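Local coordinates for protein alpha-amylase (PDB 6AZ5) that probably binds starch-type alpha-glucans, serving as a family 41 carbohydrate-binding module of a surface-anchored bacterial amylase, at residues Y9-L14 and A71-T76; L14-D19 and T50-T55; L25-A30 and V67-R72; G82-D87 and L100-G105. All blocks are in the same frame, centred on the assembly; numbering follows the deposited sequence.

Interaction 3 pairs two neighbouring strands of the beta-sandwich, and the other three involve loops that follow strands, interaction 2 packing one onto strand 49-58. Interactions 1 and 2, whose centres lie about 8 Å apart, share L14. Interactions 1 and 4, about 9 Å between centres, are joined through Y9 OH and D104 OD1, 2.6 Å apart. Interaction 4 also reaches interaction 3, about 10 Å between centres, through a salt bridge of K70 NZ to D87 OD1. Interactions 2 and 3, about 17 Å between centres, sit on opposite sides of the chain's centre. The tryptophan-bearing face of interaction 3 is consistent with the glucan-binding surface of other CBM41 modules.

Interaction 1: Y9-L14 and A71-T76; sequences YYNEDL and ARYDNT
Y9 meets A71 and Y73 in a buried, mainly van der Waals contact between the ends of strands 3-10 and 66-72, where both run out into loops. The strands are not paired here: the CA atoms of Y9 and A71 stand 8.3 Å apart, and the phenol ring of Y9 fills the gap. With CG anti to the backbone N (chi1 171°), that ring reaches across until its CE1 lies 3.5 Å from A71 CB. Its hydroxyl continues to the rim of the second phenol, Y9 OH coming within 3.1 Å of Y73 CE1 near the plane of that ring. The two side chains cross at about a right angle. N11 ND2 donates to Y9 OH over 3.0 Å, nearly in its own amide plane and fairly straight (160°), and the same nitrogen lies 3.3 Å from Y73 CE1, with amide and ring planes almost perpendicular. L14 CD1 completes the apolar side at 3.7 Å from Y73 CD1. Beyond the two segments, D104 OD1 bonds to the hydroxyls of both Y9 and Y73, tying their polar ends together. A phenylalanine at Y9 would keep the ring against A71 but would probably leave N11 ND2 without its acceptor and D104 OD1 with one hydroxyl fewer, the N11 amide then being fixed mainly at its OD1 end. That end is held locally, since N11 OD1 accepts from D13 N at 2.7 Å. This bond makes an Asx turn, and L14 N to N11 O closes the type I beta turn N11-L14, a compact reversal at the end of a sandwich strand.

Interaction 2: L14-D19 and T50-T55; sequences LSTDTD and TWFKQT
T16 and F52 mark the closest backbone approach, CA to CA 6.3 Å, between the irregular loop 14-19 and the extended strand segment 50-55; no hydrogen bond crosses between them. The loop is curled by its own bonds: D19 N donates to S15 O, S15 N to D19 OD2 (2.8 Å), and D17 N to S15 OG (3.1 Å), the last forming an ST turn. This curl brings T16 over the phenyl ring of F52. Its methyl points at the ring because CG2 is anti to the carbonyl carbon, and T16 CG2 sits 3.7 Å from the F52 ring centroid, only 7° off the normal, a centred CH-pi contact. L14 CB approaches at the ring edge instead, 4.1 Å from F52 CE1. T16 OG1 lies 3.4 Å from the methyl T50 CG2, a van der Waals contact. M20, V23 and Y9 also touch F52, placing the ring between the loop and strand 3-10. S15 O, 3.6 Å from F52 CZ, is already engaged by D19 N. The chemistry is thus divided: the S15 and D19 groups are bonded within the loop, and the link to the strand is apolar, a methyl over an aromatic face.

Interaction 3: L25-A30 and V67-R72; sequences LWMWNA and VGLKAR
G68 O is gripped by W28 N at 2.8 Å (161°) and approached by M27 CA at 3.3 Å, while the indole of W28 lies over the same peptide. The contact is an antiparallel pairing within the beta-sandwich, strands 25-29 and 67-72 running 167° apart. W28-G68 and W26-K70 are hydrogen-bonded pairs; L25-A71 and M27-L69 are non-hydrogen-bonded. L25, M27, L69 and A71 face the core, where M27 CE reaches V67 CG1 at 3.7 Å, and W26, W28 and K70 occupy the other face. With chi1 at 63°, W28 folds its indole across the partner strand, G68 CA standing 3.7 Å from the centroid of the six-membered ring. A CB on G68 would collide with W28 CE2. Replacing W28 with alanine is likely to open a gap above the G68-L69 peptide and leave K70 CE without the indole it rests against. K70 NZ forms a salt bridge with D87, and W26 meets W79 edge-to-face, an aromatic and charged surface consistent with glucan binding in CBM41 relatives. The guanidinium of R72, salt-bridged to D24, has W26 CE3 over its centre, 3.5 Å from R72 CZ.

Interaction 4: G82-D87 and L100-G105; sequences GSDTAD and LYYVDG
Y102 and D84 reach each other from opposite directions because each holds CG anti to its backbone N, with chi1 178° for the tyrosine and -172° for the aspartate; D104 adopts the same first torsion and brings its carboxylate past that of D84. The result is a hydrogen bond in which Y102 OH donates to D84 OD2 over 2.8 Å. OD2 lies at the ring edge, in plane, whereas the hydroxyl meets the carboxylate from above, 55° out of its plane; the ring and carboxylate planes are themselves steeply inclined. The hydroxyl has a second role, since A71 N bonds to it, and D84 OD2 has a second partner in the salt bridge to R88 NE. These links fasten the loop 82-87 to the end of strand 99-103 and, through A71, to strand 66-72. On the other branch, D84 OD1 takes a weak bond from T85 N and stands 2.8 Å from D104 OD1, two acceptor oxygens if both acids are ionised. The D104 oxygen is in turn met by the hydroxyls of Y9 and Y73. Further along, T85 OG1 rests 4.0 Å from G105 CA, where the backbone turns so that any side chain would jam against the carbonyl O of D104. Two carboxylates this close would ordinarily repel. R88 probably offsets part of the charge, while their mutual repulsion may raise the pKa of one acid, and the ionisation of D84 and D104 is probably coupled.

Interaction 1: Y9-L14 and A71-T76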
loop_
_atom_site.group_PDB
_atom_site.type_symbol
_atom_site.label_atom_id
_atom_site.label_comp_id
_atom_site.label_asym_id
_atom_site.label_seq_id
_atom_site.Cartn_x
_atom_site.Cartn_y
_atom_site.Cartn_z
ATOM N N TYR A 9 -0.528 -3.486 -3.421
ATOM C CA TYR A 9 0.491 -4.218 -2.667
ATOM C C TYR A 9 0.592 -5.677 -3.097
ATOM O O TYR A 9 -0.414 -6.376 -3.231
ATOM C CB TYR A 9 0.205 -4.141 -1.166
ATOM C CG TYR A 9 1.068 -5.045 -0.313
ATOM C CD1 TYR A 9 2.415 -4.764 -0.105
ATOM C CD2 TYR A 9 0.533 -6.175 0.301
ATOM C CE1 TYR A 9 3.209 -5.588 0.680
ATOM C CE2 TYR A 9 1.317 -7.001 1.093
ATOM C CZ TYR A 9 2.655 -6.704 1.278
ATOM O OH TYR A 9 3.437 -7.525 2.061
ATOM N N TYR A 10 1.814 -6.135 -3.321
ATOM C CA TYR A 10 2.014 -7.522 -3.703
ATOM C C TYR A 10 2.957 -8.229 -2.742
ATOM O O TYR A 10 4.003 -7.698 -2.364
ATOM C CB TYR A 10 2.555 -7.629 -5.132
ATOM C CG TYR A 10 2.871 -9.049 -5.539
ATOM C CD1 TYR A 10 1.874 -9.895 -6.005
ATOM C CD2 TYR A 10 4.167 -9.548 -5.450
ATOM C CE1 TYR A 10 2.159 -11.201 -6.372
ATOM C CE2 TYR A 10 4.460 -10.853 -5.816
ATOM C CZ TYR A 10 3.454 -11.672 -6.275
ATOM O OH TYR A 10 3.741 -12.968 -6.640
ATOM N N ASN A 11 2.558 -9.436 -2.356
ATOM C CA ASN A 11 3.374 -10.326 -1.545
ATOM C C ASN A 11 3.072 -11.754 -1.976
ATOM O O ASN A 11 1.948 -12.232 -1.819
ATOM C CB ASN A 11 3.097 -10.132 -0.051
ATOM C CG ASN A 11 4.066 -10.902 0.834
ATOM O OD1 ASN A 11 4.508 -11.997 0.489
ATOM N ND2 ASN A 11 4.399 -10.329 1.981
ATOM N N GLU A 12 4.074 -12.424 -2.536
ATOM C CA GLU A 12 3.891 -13.777 -3.050
ATOM C C GLU A 12 3.521 -14.747 -1.934
ATOM O O GLU A 12 2.922 -15.792 -2.183
ATOM C CB GLU A 12 5.156 -14.253 -3.771
ATOM C CG GLU A 12 6.428 -14.120 -2.948
ATOM C CD GLU A 12 7.641 -14.711 -3.649
ATOM O OE1 GLU A 12 7.464 -15.343 -4.713
ATOM O OE2 GLU A 12 8.768 -14.544 -3.134
ATOM N N ASP A 13 3.871 -14.387 -0.701
ATOM C CA ASP A 13 3.575 -15.225 0.457
ATOM C C ASP A 13 2.194 -14.947 1.057
ATOM O O ASP A 13 1.836 -15.519 2.088
ATOM C CB ASP A 13 4.652 -15.041 1.529
ATOM C CG ASP A 13 6.012 -15.546 1.082
ATOM O OD1 ASP A 13 6.056 -16.490 0.260
ATOM O OD2 ASP A 13 7.036 -14.999 1.548
ATOM N N LEU A 14 1.426 -14.070 0.417
ATOM C CA LEU A 14 0.067 -13.781 0.860
ATOM C C LEU A 14 -0.914 -14.061 -0.261
ATOM O O LEU A 14 -0.525 -14.163 -1.423
ATOM C CB LEU A 14 -0.070 -12.332 1.327
ATOM C CG LEU A 14 0.770 -11.925 2.540
ATOM C CD1 LEU A 14 0.538 -10.459 2.874
ATOM C CD2 LEU A 14 0.476 -12.806 3.748
ATOM N N ALA A 71 3.897 -2.671 5.264
ATOM C CA ALA A 71 2.818 -3.648 5.234
ATOM C C ALA A 71 2.809 -4.504 6.507
ATOM O O ALA A 71 3.857 -4.728 7.108
ATOM C CB ALA A 71 2.944 -4.526 4.004
ATOM N N ARG A 72 1.625 -4.958 6.920
ATOM C CA ARG A 72 1.489 -5.926 8.014
ATOM C C ARG A 72 0.635 -7.093 7.532
ATOM O O ARG A 72 -0.388 -6.886 6.880
ATOM C CB ARG A 72 0.878 -5.280 9.256
ATOM C CG ARG A 72 1.693 -4.131 9.804
ATOM C CD ARG A 72 1.189 -3.700 11.168
ATOM N NE ARG A 72 -0.251 -3.467 11.147
ATOM C CZ ARG A 72 -0.984 -3.186 12.220
ATOM N NH1 ARG A 72 -0.409 -3.097 13.412
ATOM N NH2 ARG A 72 -2.293 -2.997 12.097
ATOM N N TYR A 73 1.060 -8.316 7.844
ATOM C CA TYR A 73 0.535 -9.505 7.165
ATOM C C TYR A 73 -0.734 -10.095 7.777
ATOM O O TYR A 73 -1.526 -10.737 7.083
ATOM C CB TYR A 73 1.610 -10.596 7.116
ATOM C CG TYR A 73 2.901 -10.173 6.449
ATOM C CD1 TYR A 73 2.908 -9.210 5.451
ATOM C CD2 TYR A 73 4.112 -10.738 6.822
ATOM C CE1 TYR A 73 4.089 -8.820 4.844
ATOM C CE2 TYR A 73 5.296 -10.358 6.221
ATOM C CZ TYR A 73 5.281 -9.398 5.234
ATOM O OH TYR A 73 6.459 -9.018 4.633
ATOM N N ASP A 74 -0.921 -9.900 9.075
ATOM C CA ASP A 74 -2.075 -10.473 9.762
ATOM C C ASP A 74 -2.432 -9.600 10.953
ATOM O O ASP A 74 -1.943 -9.818 12.062
ATOM C CB ASP A 74 -1.778 -11.910 10.207
ATOM C CG ASP A 74 -3.032 -12.672 10.626
ATOM O OD1 ASP A 74 -4.086 -12.039 10.845
ATOM O OD2 ASP A 74 -2.958 -13.915 10.741
ATOM N N ASN A 75 -3.287 -8.609 10.722
ATOM C CA ASN A 75 -3.565 -7.613 11.749
ATOM C C ASN A 75 -4.467 -8.139 12.864
ATOM O O ASN A 75 -4.729 -7.435 13.837
ATOM C CB ASN A 75 -4.179 -6.355 11.127
ATOM C CG ASN A 75 -5.459 -6.636 10.352
ATOM O OD1 ASN A 75 -6.050 -7.710 10.459
ATOM N ND2 ASN A 75 -5.891 -5.656 9.565
ATOM N N THR A 76 -4.935 -9.376 12.720
ATOM C CA THR A 76 -5.669 -10.033 13.795
ATOM C C THR A 76 -4.695 -10.425 14.906
ATOM O O THR A 76 -5.110 -10.753 16.020
ATOM C CB THR A 76 -6.432 -11.282 13.304
ATOM O OG1 THR A 76 -5.501 -12.297 12.906
ATOM C CG2 THR A 76 -7.342 -10.936 12.127
#

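Interaction 2: L14-D19 and T50-T55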
loop_
_atom_site.group_PDB
_atom_site.type_symbol
_atom_site.label_atom_id
_atom_site.label_comp_id
_atom_site.label_asym_id
_atom_site.label_seq_id
_atom_site.Cartn_x
_atom_site.Cartn_y
_atom_site.Cartn_z
ATOM N N LEU A 14 1.426 -14.070 0.417
ATOM C CA LEU A 14 0.067 -13.781 0.860
ATOM C C LEU A 14 -0.914 -14.061 -0.261
ATOM O O LEU A 14 -0.525 -14.163 -1.423
ATOM C CB LEU A 14 -0.070 -12.332 1.327
ATOM C CG LEU A 14 0.770 -11.925 2.540
ATOM C CD1 LEU A 14 0.538 -10.459 2.874
ATOM C CD2 LEU A 14 0.476 -12.806 3.748
ATOM N N SER A 15 -2.187 -14.196 0.094
ATOM C CA SER A 15 -3.225 -14.486 -0.886
ATOM C C SER A 15 -4.387 -13.509 -0.768
ATOM O O SER A 15 -4.877 -13.241 0.328
ATOM C CB SER A 15 -3.719 -15.921 -0.723
ATOM O OG SER A 15 -5.003 -16.089 -1.292
ATOM N N THR A 16 -4.825 -12.976 -1.905
ATOM C CA THR A 16 -5.901 -11.993 -1.915
ATOM C C THR A 16 -7.257 -12.676 -1.784
ATOM O O THR A 16 -8.289 -12.014 -1.695
ATOM C CB THR A 16 -5.876 -11.131 -3.192
ATOM O OG1 THR A 16 -6.125 -11.952 -4.338
ATOM C CG2 THR A 16 -4.526 -10.453 -3.351
ATOM N N ASP A 17 -7.253 -14.004 -1.768
ATOM C CA ASP A 17 -8.474 -14.746 -1.488
ATOM C C ASP A 17 -8.677 -14.912 0.018
ATOM O O ASP A 17 -9.732 -14.564 0.545
ATOM C CB ASP A 17 -8.455 -16.116 -2.168
ATOM C CG ASP A 17 -9.855 -16.651 -2.447
ATOM O OD1 ASP A 17 -10.831 -16.098 -1.893
ATOM O OD2 ASP A 17 -9.981 -17.630 -3.213
ATOM N N THR A 18 -7.667 -15.434 0.710
ATOM C CA THR A 18 -7.820 -15.768 2.123
ATOM C C THR A 18 -7.457 -14.636 3.085
ATOM O O THR A 18 -8.106 -14.465 4.115
ATOM C CB THR A 18 -6.981 -17.012 2.501
ATOM O OG1 THR A 18 -6.938 -17.144 3.928
ATOM C CG2 THR A 18 -5.567 -16.887 1.989
ATOM N N ASP A 19 -6.430 -13.860 2.760
ATOM C CA ASP A 19 -5.918 -12.883 3.713
ATOM C C ASP A 19 -6.600 -11.515 3.628
ATOM O O ASP A 19 -6.161 -10.565 4.274
ATOM C CB ASP A 19 -4.408 -12.711 3.527
ATOM C CG ASP A 19 -3.647 -14.016 3.684
ATOM O OD1 ASP A 19 -3.496 -14.481 4.837
ATOM O OD2 ASP A 19 -3.198 -14.576 2.655
ATOM N N THR A 50 -1.934 -10.919 -8.869
ATOM C CA THR A 50 -3.005 -10.124 -8.268
ATOM C C THR A 50 -2.489 -9.271 -7.109
ATOM O O THR A 50 -1.771 -9.757 -6.235
ATOM C CB THR A 50 -4.157 -11.022 -7.776
ATOM O OG1 THR A 50 -4.683 -11.761 -8.885
ATOM C CG2 THR A 50 -5.271 -10.186 -7.165
ATOM N N TRP A 51 -2.851 -7.991 -7.116
ATOM C CA TRP A 51 -2.447 -7.071 -6.057
ATOM C C TRP A 51 -3.576 -6.839 -5.059
ATOM O O TRP A 51 -4.746 -6.883 -5.429
ATOM C CB TRP A 51 -2.027 -5.716 -6.638
ATOM C CG TRP A 51 -0.908 -5.738 -7.633
ATOM C CD1 TRP A 51 -0.957 -6.196 -8.921
ATOM C CD2 TRP A 51 0.414 -5.226 -7.438
ATOM N NE1 TRP A 51 0.265 -6.023 -9.530
ATOM C CE2 TRP A 51 1.123 -5.428 -8.641
ATOM C CE3 TRP A 51 1.075 -4.630 -6.361
ATOM C CZ2 TRP A 51 2.451 -5.051 -8.794
ATOM C CZ3 TRP A 51 2.394 -4.255 -6.515
ATOM C CH2 TRP A 51 3.069 -4.467 -7.721
ATOM N N PHE A 52 -3.223 -6.584 -3.800
ATOM C CA PHE A 52 -4.161 -5.965 -2.864
ATOM C C PHE A 52 -4.334 -4.506 -3.279
ATOM O O PHE A 52 -3.375 -3.874 -3.710
ATOM C CB PHE A 52 -3.654 -6.027 -1.414
ATOM C CG PHE A 52 -3.579 -7.416 -0.844
ATOM C CD1 PHE A 52 -2.422 -8.168 -0.971
ATOM C CD2 PHE A 52 -4.659 -7.963 -0.165
ATOM C CE1 PHE A 52 -2.346 -9.442 -0.442
ATOM C CE2 PHE A 52 -4.592 -9.236 0.363
ATOM C CZ PHE A 52 -3.434 -9.977 0.225
ATOM N N LYS A 53 -5.533 -3.954 -3.147
ATOM C CA LYS A 53 -5.685 -2.534 -3.431
ATOM C C LYS A 53 -6.497 -1.826 -2.360
ATOM O O LYS A 53 -7.306 -2.440 -1.663
ATOM C CB LYS A 53 -6.327 -2.321 -4.809
ATOM C CG LYS A 53 -7.831 -2.179 -4.789
ATOM C CD LYS A 53 -8.402 -2.014 -6.190
ATOM C CE LYS A 53 -9.928 -2.081 -6.166
ATOM N NZ LYS A 53 -10.488 -2.257 -7.530
ATOM N N GLN A 54 -6.250 -0.528 -2.226
ATOM C CA GLN A 54 -7.093 0.345 -1.426
ATOM C C GLN A 54 -6.865 1.786 -1.859
ATOM O O GLN A 54 -5.856 2.099 -2.492
ATOM C CB GLN A 54 -6.801 0.182 0.061
ATOM C CG GLN A 54 -5.406 0.605 0.477
ATOM C CD GLN A 54 -5.217 0.545 1.982
ATOM O OE1 GLN A 54 -5.975 1.150 2.741
ATOM N NE2 GLN A 54 -4.215 -0.205 2.421
ATOM N N THR A 55 -7.810 2.659 -1.538
ATOM C CA THR A 55 -7.628 4.076 -1.802
ATOM C C THR A 55 -7.417 4.808 -0.486
ATOM O O THR A 55 -7.930 4.406 0.554
ATOM C CB THR A 55 -8.823 4.686 -2.540
ATOM O OG1 THR A 55 -10.006 4.487 -1.760
ATOM C CG2 THR A 55 -9.002 4.034 -3.902
#

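Interaction 3: L25-A30 and V67-R72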
loop_
_atom_site.group_PDB
_atom_site.type_symbol
_atom_site.label_atom_id
_atom_site.label_comp_id
_atom_site.label_asym_id
_atom_site.label_seq_id
_atom_site.Cartn_x
_atom_site.Cartn_y
_atom_site.Cartn_z
ATOM N N LEU A 25 -1.711 -1.628 5.960
ATOM C CA LEU A 25 -0.535 -0.782 5.957
ATOM C C LEU A 25 -0.519 0.005 7.252
ATOM O O LEU A 25 -1.532 0.584 7.635
ATOM C CB LEU A 25 -0.537 0.186 4.771
ATOM C CG LEU A 25 -0.628 -0.341 3.347
ATOM C CD1 LEU A 25 -0.699 0.834 2.371
ATOM C CD2 LEU A 25 0.559 -1.258 3.031
ATOM N N TRP A 26 0.625 0.022 7.923
ATOM C CA TRP A 26 0.822 0.929 9.039
ATOM C C TRP A 26 1.487 2.189 8.503
ATOM O O TRP A 26 2.601 2.135 7.993
ATOM C CB TRP A 26 1.673 0.287 10.129
ATOM C CG TRP A 26 1.656 1.052 11.402
ATOM C CD1 TRP A 26 2.578 1.962 11.827
ATOM C CD2 TRP A 26 0.655 0.985 12.423
ATOM N NE1 TRP A 26 2.217 2.461 13.054
ATOM C CE2 TRP A 26 1.039 1.874 13.443
ATOM C CE3 TRP A 26 -0.529 0.253 12.576
ATOM C CZ2 TRP A 26 0.281 2.058 14.597
ATOM C CZ3 TRP A 26 -1.276 0.431 13.723
ATOM C CH2 TRP A 26 -0.869 1.328 14.718
ATOM N N MET A 27 0.805 3.323 8.599
ATOM C CA MET A 27 1.307 4.530 7.957
ATOM C C MET A 27 1.454 5.683 8.933
ATOM O O MET A 27 0.746 5.747 9.940
ATOM C CB MET A 27 0.385 4.927 6.801
ATOM C CG MET A 27 0.025 3.775 5.885
ATOM S SD MET A 27 -1.061 4.271 4.528
ATOM C CE MET A 27 0.114 5.062 3.429
ATOM N N TRP A 28 2.392 6.580 8.638
ATOM C CA TRP A 28 2.612 7.770 9.455
ATOM C C TRP A 28 3.102 8.955 8.613
ATOM O O TRP A 28 3.504 8.781 7.464
ATOM C CB TRP A 28 3.599 7.469 10.581
ATOM C CG TRP A 28 4.982 7.087 10.133
ATOM C CD1 TRP A 28 6.060 7.912 10.040
ATOM C CD2 TRP A 28 5.442 5.783 9.743
ATOM N NE1 TRP A 28 7.157 7.211 9.612
ATOM C CE2 TRP A 28 6.807 5.903 9.426
ATOM C CE3 TRP A 28 4.829 4.532 9.630
ATOM C CZ2 TRP A 28 7.572 4.820 8.992
ATOM C CZ3 TRP A 28 5.591 3.458 9.208
ATOM C CH2 TRP A 28 6.948 3.608 8.889
ATOM N N ASN A 29 3.044 10.150 9.198
ATOM C CA ASN A 29 3.302 11.427 8.511
ATOM C C ASN A 29 2.281 11.771 7.430
ATOM O O ASN A 29 1.488 10.930 7.015
ATOM C CB ASN A 29 4.706 11.458 7.899
ATOM C CG ASN A 29 5.790 11.264 8.932
ATOM O OD1 ASN A 29 6.720 10.486 8.725
ATOM N ND2 ASN A 29 5.668 11.956 10.064
ATOM N N ALA A 30 2.313 13.032 7.001
ATOM C CA ALA A 30 1.406 13.574 5.991
ATOM C C ALA A 30 -0.053 13.430 6.406
ATOM O O ALA A 30 -0.931 13.239 5.564
ATOM C CB ALA A 30 1.646 12.906 4.634
ATOM N N VAL A 67 5.455 10.052 2.937
ATOM C CA VAL A 67 4.719 9.143 3.802
ATOM C C VAL A 67 5.595 7.986 4.245
ATOM O O VAL A 67 6.281 7.379 3.427
ATOM C CB VAL A 67 3.478 8.578 3.091
ATOM C CG1 VAL A 67 2.869 7.431 3.891
ATOM C CG2 VAL A 67 2.469 9.680 2.847
ATOM N N GLY A 68 5.575 7.687 5.539
ATOM C CA GLY A 68 6.230 6.498 6.048
ATOM C C GLY A 68 5.213 5.382 6.153
ATOM O O GLY A 68 4.083 5.620 6.573
ATOM N N LEU A 69 5.596 4.169 5.769
ATOM C CA LEU A 69 4.674 3.051 5.852
ATOM C C LEU A 69 5.371 1.696 5.836
ATOM O O LEU A 69 6.524 1.580 5.442
ATOM C CB LEU A 69 3.662 3.103 4.702
ATOM C CG LEU A 69 4.088 2.431 3.394
ATOM C CD1 LEU A 69 2.903 2.289 2.464
ATOM C CD2 LEU A 69 5.211 3.197 2.705
ATOM N N LYS A 70 4.645 0.670 6.266
ATOM C CA LYS A 70 5.069 -0.707 6.069
ATOM C C LYS A 70 3.853 -1.630 6.082
ATOM O O LYS A 70 2.889 -1.395 6.807
ATOM C CB LYS A 70 6.081 -1.121 7.140
ATOM C CG LYS A 70 5.536 -1.073 8.546
ATOM C CD LYS A 70 6.629 -1.324 9.579
ATOM C CE LYS A 70 7.577 -0.147 9.682
ATOM N NZ LYS A 70 8.456 -0.246 10.881
ATOM N N ALA A 71 3.897 -2.671 5.264
ATOM C CA ALA A 71 2.818 -3.648 5.234
ATOM C C ALA A 71 2.809 -4.504 6.507
ATOM O O ALA A 71 3.857 -4.728 7.108
ATOM C CB ALA A 71 2.944 -4.526 4.004
ATOM N N ARG A 72 1.625 -4.958 6.920
ATOM C CA ARG A 72 1.489 -5.926 8.014
ATOM C C ARG A 72 0.635 -7.093 7.532
ATOM O O ARG A 72 -0.388 -6.886 6.880
ATOM C CB ARG A 72 0.878 -5.280 9.256
ATOM C CG ARG A 72 1.693 -4.131 9.804
ATOM C CD ARG A 72 1.189 -3.700 11.168
ATOM N NE ARG A 72 -0.251 -3.467 11.147
ATOM C CZ ARG A 72 -0.984 -3.186 12.220
ATOM N NH1 ARG A 72 -0.409 -3.097 13.412
ATOM N NH2 ARG A 72 -2.293 -2.997 12.097
#

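Interaction 4: G82-D87 and L100-G105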
loop_
_atom_site.group_PDB
_atom_site.type_symbol
_atom_site.label_atom_id
_atom_site.label_comp_id
_atom_site.label_asym_id
_atom_site.label_seq_id
_atom_site.Cartn_x
_atom_site.Cartn_y
_atom_site.Cartn_z
ATOM N N GLY A 82 3.222 -10.375 11.840
ATOM C CA GLY A 82 4.250 -10.129 10.848
ATOM C C GLY A 82 4.077 -8.825 10.090
ATOM O O GLY A 82 2.960 -8.376 9.843
ATOM N N SER A 83 5.197 -8.214 9.722
ATOM C CA SER A 83 5.169 -7.019 8.891
ATOM C C SER A 83 6.214 -7.114 7.785
ATOM O O SER A 83 6.891 -8.131 7.653
ATOM C CB SER A 83 5.384 -5.766 9.747
ATOM O OG SER A 83 6.648 -5.779 10.379
ATOM N N ASP A 84 6.340 -6.057 6.988
ATOM C CA ASP A 84 7.329 -6.025 5.911
ATOM C C ASP A 84 8.749 -6.001 6.487
ATOM O O ASP A 84 8.936 -5.757 7.690
ATOM C CB ASP A 84 7.096 -4.811 5.007
ATOM C CG ASP A 84 7.969 -4.823 3.760
ATOM O OD1 ASP A 84 8.267 -5.921 3.244
ATOM O OD2 ASP A 84 8.374 -3.730 3.311
ATOM N N THR A 85 9.750 -6.244 5.638
ATOM C CA THR A 85 11.129 -6.378 6.120
ATOM C C THR A 85 11.835 -5.077 6.545
ATOM O O THR A 85 12.935 -5.144 7.090
ATOM C CB THR A 85 12.029 -7.092 5.063
ATOM O OG1 THR A 85 12.019 -6.354 3.835
ATOM C CG2 THR A 85 11.533 -8.499 4.817
ATOM N N ALA A 86 11.209 -3.916 6.329
ATOM C CA ALA A 86 11.784 -2.628 6.766
ATOM C C ALA A 86 10.834 -1.431 6.616
ATOM O O ALA A 86 9.784 -1.544 5.986
ATOM C CB ALA A 86 13.078 -2.328 6.005
ATOM N N ASP A 87 11.215 -0.294 7.206
ATOM C CA ASP A 87 10.542 0.990 6.986
ATOM C C ASP A 87 10.541 1.364 5.509
ATOM O O ASP A 87 11.595 1.379 4.870
ATOM C CB ASP A 87 11.231 2.120 7.764
ATOM C CG ASP A 87 10.733 2.258 9.191
ATOM O OD1 ASP A 87 10.266 1.251 9.762
ATOM O OD2 ASP A 87 10.819 3.385 9.742
ATOM N N LEU A 100 0.264 4.018 -6.466
ATOM C CA LEU A 100 1.527 3.527 -5.925
ATOM C C LEU A 100 1.606 2.004 -6.031
ATOM O O LEU A 100 0.628 1.295 -5.776
ATOM C CB LEU A 100 1.709 3.975 -4.476
ATOM C CG LEU A 100 2.318 5.366 -4.247
ATOM C CD1 LEU A 100 3.638 5.513 -4.980
ATOM C CD2 LEU A 100 1.358 6.489 -4.639
ATOM N N TYR A 101 2.774 1.514 -6.438
ATOM C CA TYR A 101 3.028 0.084 -6.509
ATOM C C TYR A 101 3.993 -0.332 -5.413
ATOM O O TYR A 101 5.177 0.001 -5.440
ATOM C CB TYR A 101 3.581 -0.307 -7.871
ATOM C CG TYR A 101 2.620 -0.052 -9.000
ATOM C CD1 TYR A 101 1.706 -1.019 -9.395
ATOM C CD2 TYR A 101 2.615 1.164 -9.662
ATOM C CE1 TYR A 101 0.821 -0.780 -10.428
ATOM C CE2 TYR A 101 1.740 1.410 -10.691
ATOM C CZ TYR A 101 0.844 0.441 -11.071
ATOM O OH TYR A 101 -0.027 0.701 -12.100
ATOM N N TYR A 102 3.462 -1.055 -4.441
ATOM C CA TYR A 102 4.231 -1.468 -3.291
ATOM C C TYR A 102 4.467 -2.969 -3.375
ATOM O O TYR A 102 3.579 -3.772 -3.096
ATOM C CB TYR A 102 3.504 -1.059 -2.004
ATOM C CG TYR A 102 4.162 -1.456 -0.700
ATOM C CD1 TYR A 102 5.490 -1.858 -0.651
ATOM C CD2 TYR A 102 3.464 -1.354 0.501
ATOM C CE1 TYR A 102 6.088 -2.204 0.548
ATOM C CE2 TYR A 102 4.055 -1.687 1.707
ATOM C CZ TYR A 102 5.370 -2.111 1.724
ATOM O OH TYR A 102 5.972 -2.444 2.915
ATOM N N VAL A 103 5.676 -3.329 -3.792
ATOM C CA VAL A 103 6.129 -4.708 -3.719
ATOM C C VAL A 103 6.774 -4.911 -2.359
ATOM O O VAL A 103 7.667 -4.156 -1.975
ATOM C CB VAL A 103 7.126 -5.057 -4.840
ATOM C CG1 VAL A 103 7.888 -6.332 -4.500
ATOM C CG2 VAL A 103 6.399 -5.202 -6.169
ATOM N N ASP A 104 6.287 -5.905 -1.620
ATOM C CA ASP A 104 6.860 -6.262 -0.333
ATOM C C ASP A 104 8.364 -6.448 -0.502
ATOM O O ASP A 104 8.800 -7.233 -1.345
ATOM C CB ASP A 104 6.210 -7.535 0.214
ATOM C CG ASP A 104 6.598 -7.813 1.647
ATOM O OD1 ASP A 104 5.954 -7.244 2.552
ATOM O OD2 ASP A 104 7.553 -8.586 1.873
ATOM N N GLY A 105 9.147 -5.697 0.268
ATOM C CA GLY A 105 10.592 -5.743 0.155
ATOM C C GLY A 105 11.243 -4.474 -0.379
ATOM O O GLY A 105 12.468 -4.392 -0.466
#